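Long-range contact in extracellular sialidase/neuraminidase, putative (Aspergillus fumigatus, PDB 2XZI), which probably hydrolyses glycosides of the sialic acid KDN, whose free sugar it binds, as a secreted fungal exo-sialidase with a beta-propeller fold: residues P16-A21 and R368-R373. Sequence-based numbering, arbitrary orientation.
Sequences PLFRSA and RAIIWR. With KDM (deamino-alpha-neuraminic acid), chain D.
The carbonyl of Ile370 is gripped twice by the 16-21 segment, as happens in a classic beta bulge, where two residues, Leu17 and Phe18, face one. Leu17 N reaches Ile370 O at 2.8 Å, and the amide of Phe18 approaches the same Ile370 O at 3.1 Å in a nearly straight bond (N-H...O 175°). Both donors lie in the carbonyl plane, Phe18 N on a lone pair. Ile370 N in turn donates to Phe18 O at 3.0 Å, closing an antiparallel hydrogen-bonded pair, so both backbone polar groups of Ile370 are satisfied by this segment. Leu17 O points away from strand 368-375 and accepts from Lys73 NZ.

Side chains follow this register. Phe18 and Ile370 run side by side on one face, and Ile370 CB approaches the Phe18 ring obliquely, 3.9 Å from Phe18 CD1. Leu17 CB packs at 3.8 Å on CB of Trp372, whose indole then swings away and donates NE1 to the Gly82 carbonyl. Ile371 begins by pointing away, but its bent chi2 (-36°) brings CD1 back to within 3.8 Å of Pro16 CA. Ser20 sets CB, not its hydroxyl, against Arg368 O (3.3 Å); OG is bonded to Asn22.

Arg368 turns away from the contact, its NE salt-bridged to Asp356. One of two bound deamino-alpha-neuraminic acids comes closest at Arg368 NH2, 3.5 Å from sugar O7, with O5 over one guanidinium face and O9 at its edge; Asp356, Arg302 and Arg303 hydrogen-bond that sugar.

In this beta-propeller, strand 12-18 is an edge strand of a four-stranded antiparallel sheet, beside 368-375, whose other neighbour is 349-356: the first strand thus closes the ring against the last. Strand 51-58 of the next sheet packs on Leu17, Phe18, Ile370 and Trp372.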
loop_
_atom_site.group_PDB
_atom_site.type_symbol
_atom_site.label_atom_id
_atom_site.label_comp_id
_atom_site.label_asym_id
_atom_site.label_seq_id
_atom_site.Cartn_x
_atom_site.Cartn_y
_atom_site.Cartn_z
ATOM N N PRO A 16 8.497 14.899 -1.652
ATOM C CA PRO A 16 7.089 14.616 -2.007
ATOM C C PRO A 16 6.970 14.089 -3.440
ATOM O O PRO A 16 7.613 14.625 -4.368
ATOM C CB PRO A 16 6.395 15.975 -1.864
ATOM C CG PRO A 16 7.372 16.827 -1.074
ATOM C CD PRO A 16 8.729 16.333 -1.396
ATOM N N LEU A 17 6.170 13.031 -3.608
ATOM C CA LEU A 17 5.941 12.484 -4.940
ATOM C C LEU A 17 4.518 12.732 -5.443
ATOM O O LEU A 17 4.285 12.836 -6.661
ATOM C CB LEU A 17 6.288 10.986 -4.985
ATOM C CG LEU A 17 6.187 10.304 -6.347
ATOM C CD1 LEU A 17 7.140 10.986 -7.336
ATOM C CD2 LEU A 17 6.470 8.799 -6.252
ATOM N N PHE A 18 3.561 12.789 -4.526
ATOM C CA PHE A 18 2.189 13.140 -4.886
ATOM C C PHE A 18 1.851 14.396 -4.101
ATOM O O PHE A 18 1.736 14.368 -2.878
ATOM C CB PHE A 18 1.216 11.987 -4.578
ATOM C CG PHE A 18 1.451 10.751 -5.413
ATOM C CD1 PHE A 18 2.367 9.784 -5.015
ATOM C CD2 PHE A 18 0.746 10.545 -6.591
ATOM C CE1 PHE A 18 2.572 8.645 -5.774
ATOM C CE2 PHE A 18 0.941 9.406 -7.377
ATOM C CZ PHE A 18 1.853 8.442 -6.970
ATOM N N ARG A 19 1.766 15.507 -4.834
ATOM C CA ARG A 19 1.679 16.852 -4.279
ATOM C C ARG A 19 0.234 17.321 -4.295
ATOM O O ARG A 19 -0.364 17.471 -5.360
ATOM C CB ARG A 19 2.555 17.794 -5.109
ATOM C CG ARG A 19 4.036 17.398 -5.084
ATOM C CD ARG A 19 4.901 18.292 -5.984
ATOM N NE ARG A 19 5.005 19.648 -5.437
ATOM C CZ ARG A 19 5.928 20.061 -4.570
ATOM N NH1 ARG A 19 6.877 19.231 -4.140
ATOM N NH2 ARG A 19 5.897 21.312 -4.118
ATOM N N SER A 20 -0.301 17.549 -3.102
ATOM C CA SER A 20 -1.706 17.954 -2.926
ATOM C C SER A 20 -1.990 19.354 -3.494
ATOM O O SER A 20 -1.060 20.123 -3.783
ATOM C CB SER A 20 -2.096 17.868 -1.442
ATOM O OG SER A 20 -1.050 18.343 -0.608
ATOM N N ALA A 21 -3.273 19.675 -3.644
ATOM C CA ALA A 21 -3.694 20.910 -4.330
ATOM C C ALA A 21 -3.174 22.220 -3.702
ATOM O O ALA A 21 -3.111 23.246 -4.382
ATOM C CB ALA A 21 -5.222 20.940 -4.485
ATOM N N ARG A 368 -3.770 16.164 1.977
ATOM C CA ARG A 368 -2.933 14.988 2.180
ATOM C C ARG A 368 -2.002 14.789 1.001
ATOM O O ARG A 368 -2.428 14.857 -0.156
ATOM C CB ARG A 368 -3.786 13.733 2.356
ATOM C CG ARG A 368 -4.908 13.873 3.346
ATOM C CD ARG A 368 -4.405 14.175 4.759
ATOM N NE ARG A 368 -5.489 14.086 5.733
ATOM C CZ ARG A 368 -5.899 12.943 6.284
ATOM N NH1 ARG A 368 -5.302 11.786 5.972
ATOM N NH2 ARG A 368 -6.910 12.952 7.149
ATOM N N ALA A 369 -0.725 14.546 1.302
ATOM C CA ALA A 369 0.306 14.333 0.285
ATOM C C ALA A 369 1.003 12.993 0.517
ATOM O O ALA A 369 0.831 12.382 1.565
ATOM C CB ALA A 369 1.315 15.477 0.274
ATOM N N ILE A 370 1.777 12.550 -0.466
ATOM C CA ILE A 370 2.542 11.313 -0.321
ATOM C C ILE A 370 4.026 11.547 -0.581
ATOM O O ILE A 370 4.406 12.103 -1.605
ATOM C CB ILE A 370 1.961 10.163 -1.195
ATOM C CG1 ILE A 370 0.507 9.890 -0.804
ATOM C CG2 ILE A 370 2.812 8.914 -1.049
ATOM C CD1 ILE A 370 -0.242 8.916 -1.743
ATOM N N ILE A 371 4.841 11.115 0.377
ATOM C CA ILE A 371 6.291 11.260 0.335
ATOM C C ILE A 371 6.908 9.997 -0.240
ATOM O O ILE A 371 6.442 8.892 0.065
ATOM C CB ILE A 371 6.862 11.496 1.766
ATOM C CG1 ILE A 371 6.283 12.751 2.432
ATOM C CG2 ILE A 371 8.406 11.491 1.780
ATOM C CD1 ILE A 371 6.018 13.894 1.527
ATOM N N TRP A 372 7.930 10.164 -1.081
ATOM C CA TRP A 372 8.776 9.065 -1.540
ATOM C C TRP A 372 10.119 9.084 -0.826
ATOM O O TRP A 372 10.791 10.122 -0.761
ATOM C CB TRP A 372 8.983 9.185 -3.042
ATOM C CG TRP A 372 10.023 8.313 -3.665
ATOM C CD1 TRP A 372 11.176 8.747 -4.267
ATOM C CD2 TRP A 372 9.996 6.887 -3.820
ATOM N NE1 TRP A 372 11.876 7.676 -4.772
ATOM C CE2 TRP A 372 11.174 6.527 -4.520
ATOM C CE3 TRP A 372 9.101 5.874 -3.424
ATOM C CZ2 TRP A 372 11.474 5.203 -4.848
ATOM C CZ3 TRP A 372 9.410 4.554 -3.748
ATOM C CH2 TRP A 372 10.589 4.238 -4.459
ATOM N N ARG A 373 10.521 7.935 -0.309
ATOM C CA ARG A 373 11.780 7.815 0.404
ATOM C C ARG A 373 12.572 6.692 -0.206
ATOM O O ARG A 373 11.995 5.653 -0.600
ATOM C CB ARG A 373 11.545 7.456 1.853
ATOM C CG ARG A 373 10.873 8.520 2.666
ATOM C CD ARG A 373 10.740 8.097 4.130
ATOM N NE ARG A 373 10.422 9.258 4.953
ATOM C CZ ARG A 373 11.324 10.139 5.379
ATOM N NH1 ARG A 373 12.609 9.994 5.078
ATOM N NH2 ARG A 373 10.932 11.178 6.108
HETATM C C2 KDM D . -3.913 12.157 13.651
HETATM C C1 KDM D . -3.489 10.685 13.867
HETATM C C3 KDM D . -2.748 12.999 13.081
HETATM C C4 KDM D . -2.448 12.624 11.615
HETATM C C5 KDM D . -3.728 12.623 10.762
HETATM C C6 KDM D . -4.822 11.748 11.415
HETATM C C7 KDM D . -6.216 11.638 10.761
HETATM C C8 KDM D . -7.119 10.676 11.579
HETATM C C9 KDM D . -8.567 10.547 11.053
HETATM O O5 KDM D . -3.442 12.135 9.441
HETATM O O1A KDM D . -4.330 9.798 13.582
HETATM O O1B KDM D . -2.336 10.476 14.311
HETATM O O4 KDM D . -1.500 13.559 11.089
HETATM O O6 KDM D . -5.056 12.253 12.769
HETATM O O7 KDM D . -6.829 12.934 10.686
HETATM O O8 KDM D . -6.518 9.375 11.646
HETATM O O9 KDM D . -8.632 10.705 9.630
HETATM O O2 KDM D . -4.310 12.726 14.908
#